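Local coordinates for protein glycerol-3-phosphate dehydrogenase [NAD(+)] (Dunaliella salina, PDB 6IUY) that probably reduces dihydroxyacetone phosphate to glycerol 3-phosphate with NADH and, through its di-domain structure with a phosphatase part, converts dihydroxyacetone phosphate directly to glycerol, at residues A[569-572]-A[573-577]; A[302-305]-A[306-310]; A[108-112]-A[113-117]. One frame throughout, in Å; residues are numbered along the deposited sequence.

How the interactions relate
All three contacts are local, yet they serve different parts of the di-domain chain. Interaction 3 belongs to the haloacid dehalogenase-like part, interactions 2 and 1 to the N- and C-terminal families of the dehydrogenase, and interactions 1 and 3 lie on opposite sides of the chain's centre, their own centres about 61 Å apart. Interaction 1 is regular helix, with four backbone bonds and one apolar face turned inward. Interactions 2 and 3 are beta turns leading into helices: 302-310 is held by weak bonds to one carbonyl, whereas 108-117 adds close valine packing and a bridging water. Each contact is partly buried, through Val571, Ile574 and Leu575, through Leu308 and Ile309, and through Leu110, Val111 and Val114.

Interaction 1. Residues A[569-572]-A[573-577]; sequences DEVQ and EILHA
Helix 564-577 of the dehydrogenase's C-terminal part is continuous here, and its regular i to i+4 bonds join residues 569-572 to 573-577. Glu573 N meets Asp569 O, Ile574 N the carbonyl of Glu570, Leu575 N that of Val571 and His576 N that of Gln572; Leu575 N lies 2.8 Å from Val571 O. On the buried side the side chains of Val571 and Leu575 run alongside each other in a common direction, with Val571 CG1 at 3.9 Å from Leu575 CG. CG1 stands opposite the backbone N (chi1 168°), which sets this branch against Leu575 one turn on. Gln572 bends at chi2 (59°), and the side chains of Gln572 and Leu575 cross at about a right angle, with Gln572 OE1 3.6 Å from Leu575 CD1. Its NE2 makes a weak hydrogen bond to Thr588 of helix 585-594. Replacing Gln572 with an alanine would probably leave Thr588 without this amide partner and uncover one flank of Leu575 CD1. Glu570 bonds through OE2 to His353 and through OE1 to the backbone N of Met382, and Asp569 to Asn591 and His595. The contact thus splits its chemistry by face: Val571 packs on Phe587 and Leu463 and Leu575 on Trp580 and Phe584, while Asp569, Glu570 and, weakly, the Gln572 amide tie the polar flanks to surrounding elements.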
loop_
_atom_site.group_PDB
_atom_site.type_symbol
_atom_site.label_atom_id
_atom_site.label_comp_id
_atom_site.label_asym_id
_atom_site.label_seq_id
_atom_site.Cartn_x
_atom_site.Cartn_y
_atom_site.Cartn_z
ATOM N N ASP A 569 5.285 23.411 6.608
ATOM C CA ASP A 569 6.321 24.158 7.325
ATOM C C ASP A 569 6.930 23.310 8.428
ATOM O O ASP A 569 8.141 23.314 8.616
ATOM C CB ASP A 569 5.774 25.470 7.920
ATOM C CG ASP A 569 5.383 26.493 6.852
ATOM O OD1 ASP A 569 5.755 26.322 5.666
ATOM O OD2 ASP A 569 4.704 27.487 7.198
ATOM N N GLU A 570 6.111 22.571 9.161
ATOM C CA GLU A 570 6.663 21.766 10.249
ATOM C C GLU A 570 7.706 20.776 9.716
ATOM O O GLU A 570 8.822 20.700 10.227
ATOM C CB GLU A 570 5.549 21.032 11.002
ATOM C CG GLU A 570 4.636 21.985 11.789
ATOM C CD GLU A 570 3.166 21.547 11.800
ATOM O OE1 GLU A 570 2.882 20.355 11.491
ATOM O OE2 GLU A 570 2.299 22.404 12.117
ATOM N N VAL A 571 7.343 20.040 8.675
ATOM C CA VAL A 571 8.254 19.089 8.046
ATOM C C VAL A 571 9.472 19.776 7.415
ATOM O O VAL A 571 10.595 19.253 7.481
ATOM C CB VAL A 571 7.524 18.263 6.971
ATOM C CG1 VAL A 571 8.525 17.473 6.099
ATOM C CG2 VAL A 571 6.543 17.352 7.626
ATOM N N GLN A 572 9.276 20.945 6.817
ATOM C CA GLN A 572 10.417 21.608 6.194
ATOM C C GLN A 572 11.436 22.021 7.241
ATOM O O GLN A 572 12.643 21.954 7.000
ATOM C CB GLN A 572 9.989 22.826 5.379
ATOM C CG GLN A 572 11.017 23.201 4.313
ATOM C CD GLN A 572 11.257 22.064 3.341
ATOM O OE1 GLN A 572 10.367 21.248 3.103
ATOM N NE2 GLN A 572 12.465 21.987 2.791
ATOM N N GLU A 573 10.952 22.466 8.400
ATOM C CA GLU A 573 11.827 22.783 9.523
ATOM C C GLU A 573 12.703 21.581 9.875
ATOM O O GLU A 573 13.923 21.687 10.001
ATOM C CB GLU A 573 10.988 23.210 10.722
ATOM C CG GLU A 573 11.750 23.924 11.817
ATOM C CD GLU A 573 10.839 24.341 12.958
ATOM O OE1 GLU A 573 11.267 24.238 14.123
ATOM O OE2 GLU A 573 9.694 24.768 12.689
ATOM N N ILE A 574 12.077 20.421 9.995
ATOM C CA ILE A 574 12.829 19.196 10.235
ATOM C C ILE A 574 13.782 18.838 9.079
ATOM O O ILE A 574 14.906 18.390 9.319
ATOM C CB ILE A 574 11.869 18.015 10.515
ATOM C CG1 ILE A 574 11.015 18.329 11.755
ATOM C CG2 ILE A 574 12.639 16.708 10.698
ATOM C CD1 ILE A 574 9.825 17.426 11.936
ATOM N N LEU A 575 13.351 19.048 7.833
ATOM C CA LEU A 575 14.194 18.717 6.677
ATOM C C LEU A 575 15.422 19.614 6.646
ATOM O O LEU A 575 16.538 19.157 6.381
ATOM C CB LEU A 575 13.419 18.847 5.353
ATOM C CG LEU A 575 12.247 17.877 5.117
ATOM C CD1 LEU A 575 11.746 17.956 3.684
ATOM C CD2 LEU A 575 12.602 16.440 5.473
ATOM N N HIS A 576 15.212 20.897 6.906
ATOM C CA HIS A 576 16.312 21.849 6.904
ATOM C C HIS A 576 17.300 21.486 8.005
ATOM O O HIS A 576 18.508 21.388 7.774
ATOM C CB HIS A 576 15.790 23.269 7.094
ATOM C CG HIS A 576 16.867 24.296 7.226
ATOM N ND1 HIS A 576 17.611 24.739 6.151
ATOM C CD2 HIS A 576 17.321 24.980 8.303
ATOM C CE1 HIS A 576 18.480 25.644 6.562
ATOM N NE2 HIS A 576 18.327 25.808 7.864
ATOM N N ALA A 577 16.768 21.261 9.200
ATOM C CA ALA A 577 17.587 20.940 10.357
ATOM C C ALA A 577 18.465 19.712 10.126
ATOM O O ALA A 577 19.657 19.734 10.440
ATOM C CB ALA A 577 16.705 20.735 11.580
#

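Interaction 2. Residues A[302-305]-A[306-310]; sequences KHSG and RNLIE
Ser304 to Asn307 form a type II' beta turn, closed by a weak bond from Asn307 N to Ser304 O (3.2 Å), that delivers the chain from the loop after strand 293-297 into helix 307-315. Gly305 occupies the second position of the turn with phi 55°, and a positive phi of this kind favours glycine. The Asn307 side chain returns to the same carbonyl: ND2 reaches Ser304 O at 3.3 Å in a second weak bond, straighter than the first at 162°. With CG opposite its own carbonyl carbon (chi1 -61°), Asn307 keeps its amide beside the backbone N, within range of that oxygen. Two weak, long hydrogen bonds therefore share one acceptor. Ser304 OG lies 4.1 Å from Leu308 CD2, a loose contact of a hydroxyl with a methyl. Leu308 is buried and packs on Val298 and on the loop residues Asn318, Pro319 and Ile320. Ile309 brings CD1 to 3.8 Å from Gly305 O, and its CB sits over one face of the Arg306 guanidinium, 3.8 Å from the plane of the group and nearer its margin than its middle. Arg306 NH1 is hydrogen-bonded to Ser335. A beta turn feeding a helix after a strand of the parallel part of the sheet is consistent with a Rossmann-type nucleotide-binding domain, and the side chain of Leu308 comes within about 6 Å of the bound NAD.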
loop_
_atom_site.group_PDB
_atom_site.type_symbol
_atom_site.label_atom_id
_atom_site.label_comp_id
_atom_site.label_asym_id
_atom_site.label_seq_id
_atom_site.Cartn_x
_atom_site.Cartn_y
_atom_site.Cartn_z
ATOM N N LYS A 302 -15.099 34.588 20.346
ATOM C CA LYS A 302 -15.552 35.943 20.659
ATOM C C LYS A 302 -16.846 36.324 19.963
ATOM O O LYS A 302 -17.685 36.988 20.559
ATOM C CB LYS A 302 -14.459 36.956 20.308
ATOM C CG LYS A 302 -13.308 36.946 21.297
ATOM C CD LYS A 302 -12.139 37.802 20.821
ATOM C CE LYS A 302 -10.918 37.613 21.722
ATOM N NZ LYS A 302 -9.699 38.298 21.194
ATOM N N HIS A 303 -17.035 35.882 18.721
ATOM C CA HIS A 303 -18.175 36.354 17.941
ATOM C C HIS A 303 -19.441 35.559 18.235
ATOM O O HIS A 303 -20.530 35.881 17.741
ATOM C CB HIS A 303 -17.851 36.322 16.434
ATOM C CG HIS A 303 -17.524 34.965 15.910
ATOM N ND1 HIS A 303 -18.495 34.048 15.571
ATOM C CD2 HIS A 303 -16.336 34.359 15.678
ATOM C CE1 HIS A 303 -17.920 32.931 15.165
ATOM N NE2 HIS A 303 -16.612 33.093 15.221
ATOM N N SER A 304 -19.330 34.521 19.045
ATOM C CA SER A 304 -20.555 33.830 19.407
ATOM C C SER A 304 -20.663 33.596 20.912
ATOM O O SER A 304 -21.753 33.367 21.423
ATOM C CB SER A 304 -20.663 32.512 18.648
ATOM O OG SER A 304 -19.476 31.784 18.817
ATOM N N GLY A 305 -19.544 33.645 21.624
ATOM C CA GLY A 305 -19.607 33.523 23.070
ATOM C C GLY A 305 -20.325 32.267 23.546
ATOM O O GLY A 305 -20.138 31.175 23.006
ATOM N N ARG A 306 -21.173 32.449 24.546
ATOM C CA ARG A 306 -21.856 31.377 25.239
ATOM C C ARG A 306 -23.029 30.833 24.461
ATOM O O ARG A 306 -23.521 29.736 24.722
ATOM C CB ARG A 306 -22.348 31.883 26.602
ATOM C CG ARG A 306 -23.052 30.834 27.430
ATOM C CD ARG A 306 -22.116 30.266 28.484
ATOM N NE ARG A 306 -22.126 28.799 28.556
ATOM C CZ ARG A 306 -21.022 28.055 28.524
ATOM N NH1 ARG A 306 -19.842 28.651 28.419
ATOM N NH2 ARG A 306 -21.090 26.720 28.604
ATOM N N ASN A 307 -23.511 31.620 23.520
ATOM C CA ASN A 307 -24.702 31.245 22.775
ATOM C C ASN A 307 -24.519 29.974 21.926
ATOM O O ASN A 307 -25.463 29.220 21.689
ATOM C CB ASN A 307 -25.114 32.429 21.906
ATOM C CG ASN A 307 -25.438 33.670 22.740
ATOM O OD1 ASN A 307 -26.564 33.827 23.185
ATOM N ND2 ASN A 307 -24.447 34.546 22.952
ATOM N N LEU A 308 -23.294 29.720 21.506
ATOM C CA LEU A 308 -22.993 28.531 20.697
ATOM C C LEU A 308 -23.251 27.266 21.479
ATOM O O LEU A 308 -23.953 26.355 21.012
ATOM C CB LEU A 308 -21.540 28.548 20.239
ATOM C CG LEU A 308 -21.055 27.396 19.364
ATOM C CD1 LEU A 308 -21.991 27.203 18.179
ATOM C CD2 LEU A 308 -19.643 27.709 18.882
ATOM N N ILE A 309 -22.646 27.220 22.668
ATOM C CA ILE A 309 -22.747 26.089 23.583
ATOM C C ILE A 309 -24.216 25.821 23.873
ATOM O O ILE A 309 -24.672 24.679 23.775
ATOM C CB ILE A 309 -21.959 26.366 24.877
ATOM C CG1 ILE A 309 -20.455 26.277 24.610
ATOM C CG2 ILE A 309 -22.360 25.415 25.984
ATOM C CD1 ILE A 309 -19.867 27.482 23.858
ATOM N N GLU A 310 -24.966 26.886 24.168
ATOM C CA GLU A 310 -26.388 26.769 24.509
ATOM C C GLU A 310 -27.221 26.306 23.325
ATOM O O GLU A 310 -28.230 25.619 23.481
ATOM C CB GLU A 310 -26.918 28.110 25.034
ATOM C CG GLU A 310 -26.141 28.638 26.265
ATOM C CD GLU A 310 -26.581 30.037 26.729
ATOM O OE1 GLU A 310 -27.542 30.590 26.168
ATOM O OE2 GLU A 310 -25.958 30.582 27.664
#

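Interaction 3. Residues A[108-112]-A[113-117]; sequences TRLVP and GVENL
Val111 and Val114 meet at about a right angle, with Val111 CG2 only 3.5 Å from Val114 CB, a notably close approach for two carbons. A chi1 of 75° tucks Val114 CG1 over its own backbone, flanked by N and C, and carries this methyl to 3.1 Å from Val111 O. The same oxygen accepts Val114 N at 3.2 Å, closing a type II beta turn. Leu110 adds CB against Val114 CG1 at 4.0 Å, and the Leu110 and Glu115 side chains cross at about a right angle, with Leu110 CD2 3.9 Å from Glu115 CG.

A water joins the two sides: it donates to Val111 O and to Glu115 OE2, and accepts from Glu115 N at 3.1 Å. OE1 of Glu115 is hydrogen-bonded to NE2 of His145, so both carboxylate oxygens are engaged. Tyr247 of helix 247-251 packs on both valines, and backbone bonds link Val111 to Val46. Gly113, with phi 85°, takes the third turn position, where a CB would be jammed against Pro112 O. Gly113 is also the N-cap of helix 114-123; the type II Pro-Gly turn thus starts a helix in the haloacid dehalogenase-like domain, the Val111 side chain lying about 10 Å from the bound magnesium.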
loop_
_atom_site.group_PDB
_atom_site.type_symbol
_atom_site.label_atom_id
_atom_site.label_comp_id
_atom_site.label_asym_id
_atom_site.label_seq_id
_atom_site.Cartn_x
_atom_site.Cartn_y
_atom_site.Cartn_z
ATOM N N THR A 108 -33.059 -22.911 33.167
ATOM C CA THR A 108 -33.851 -22.872 34.378
ATOM C C THR A 108 -32.918 -22.966 35.570
ATOM O O THR A 108 -33.317 -22.770 36.722
ATOM C CB THR A 108 -34.862 -24.028 34.398
ATOM O OG1 THR A 108 -34.163 -25.268 34.210
ATOM C CG2 THR A 108 -35.868 -23.863 33.271
ATOM N N ARG A 109 -31.659 -23.245 35.259
ATOM C CA ARG A 109 -30.683 -23.664 36.249
ATOM C C ARG A 109 -29.784 -22.542 36.732
ATOM O O ARG A 109 -28.940 -22.751 37.602
ATOM C CB ARG A 109 -29.810 -24.782 35.675
ATOM C CG ARG A 109 -30.571 -25.984 35.158
ATOM C CD ARG A 109 -29.602 -27.122 34.927
ATOM N NE ARG A 109 -28.652 -27.205 36.034
ATOM C CZ ARG A 109 -27.574 -27.982 36.052
ATOM N NH1 ARG A 109 -27.293 -28.758 35.010
ATOM N NH2 ARG A 109 -26.772 -27.976 37.113
ATOM N N LEU A 110 -29.961 -21.352 36.175
ATOM C CA LEU A 110 -28.962 -20.313 36.350
ATOM C C LEU A 110 -29.319 -19.330 37.453
ATOM O O LEU A 110 -30.451 -18.863 37.543
ATOM C CB LEU A 110 -28.748 -19.576 35.030
ATOM C CG LEU A 110 -28.350 -20.502 33.883
ATOM C CD1 LEU A 110 -29.585 -21.203 33.315
ATOM C CD2 LEU A 110 -27.628 -19.728 32.800
ATOM N N VAL A 111 -28.335 -19.024 38.291
ATOM C CA VAL A 111 -28.528 -18.065 39.363
ATOM C C VAL A 111 -28.906 -16.704 38.777
ATOM O O VAL A 111 -28.362 -16.288 37.746
ATOM C CB VAL A 111 -27.268 -17.950 40.233
ATOM C CG1 VAL A 111 -26.720 -19.339 40.537
ATOM C CG2 VAL A 111 -26.218 -17.154 39.528
ATOM N N PRO A 112 -29.874 -16.017 39.403
ATOM C CA PRO A 112 -30.290 -14.736 38.826
ATOM C C PRO A 112 -29.133 -13.741 38.750
ATOM O O PRO A 112 -28.257 -13.727 39.619
ATOM C CB PRO A 112 -31.401 -14.249 39.781
ATOM C CG PRO A 112 -31.325 -15.133 40.983
ATOM C CD PRO A 112 -30.736 -16.431 40.523
ATOM N N GLY A 113 -29.129 -12.942 37.688
ATOM C CA GLY A 113 -28.111 -11.937 37.482
ATOM C C GLY A 113 -26.841 -12.428 36.799
ATOM O O GLY A 113 -25.992 -11.614 36.428
ATOM N N VAL A 114 -26.691 -13.738 36.623
ATOM C CA VAL A 114 -25.426 -14.242 36.107
ATOM C C VAL A 114 -25.370 -14.145 34.578
ATOM O O VAL A 114 -24.317 -13.842 34.021
ATOM C CB VAL A 114 -25.155 -15.697 36.554
ATOM C CG1 VAL A 114 -26.021 -16.692 35.766
ATOM C CG2 VAL A 114 -23.672 -16.016 36.402
ATOM N N GLU A 115 -26.500 -14.380 33.915
ATOM C CA GLU A 115 -26.594 -14.172 32.471
ATOM C C GLU A 115 -26.300 -12.721 32.111
ATOM O O GLU A 115 -25.525 -12.453 31.199
ATOM C CB GLU A 115 -27.974 -14.559 31.946
ATOM C CG GLU A 115 -28.464 -15.914 32.410
ATOM C CD GLU A 115 -29.873 -16.202 31.931
ATOM O OE1 GLU A 115 -30.091 -16.219 30.697
ATOM O OE2 GLU A 115 -30.763 -16.391 32.789
ATOM N N ASN A 116 -26.909 -11.786 32.834
ATOM C CA ASN A 116 -26.629 -10.368 32.613
ATOM C C ASN A 116 -25.161 -10.019 32.854
ATOM O O ASN A 116 -24.600 -9.181 32.158
ATOM C CB ASN A 116 -27.512 -9.473 33.504
ATOM C CG ASN A 116 -28.956 -9.454 33.065
ATOM O OD1 ASN A 116 -29.288 -9.895 31.965
ATOM N ND2 ASN A 116 -29.832 -8.938 33.928
ATOM N N LEU A 117 -24.546 -10.639 33.857
ATOM C CA LEU A 117 -23.146 -10.361 34.153
ATOM C C LEU A 117 -22.219 -10.894 33.060
ATOM O O LEU A 117 -21.298 -10.202 32.617
ATOM C CB LEU A 117 -22.751 -10.963 35.494
ATOM C CG LEU A 117 -21.248 -10.969 35.753
ATOM C CD1 LEU A 117 -20.681 -9.572 35.618
ATOM C CD2 LEU A 117 -20.983 -11.514 37.145
HETATM O O HOH W 1 -29.300 -14.902 35.211
#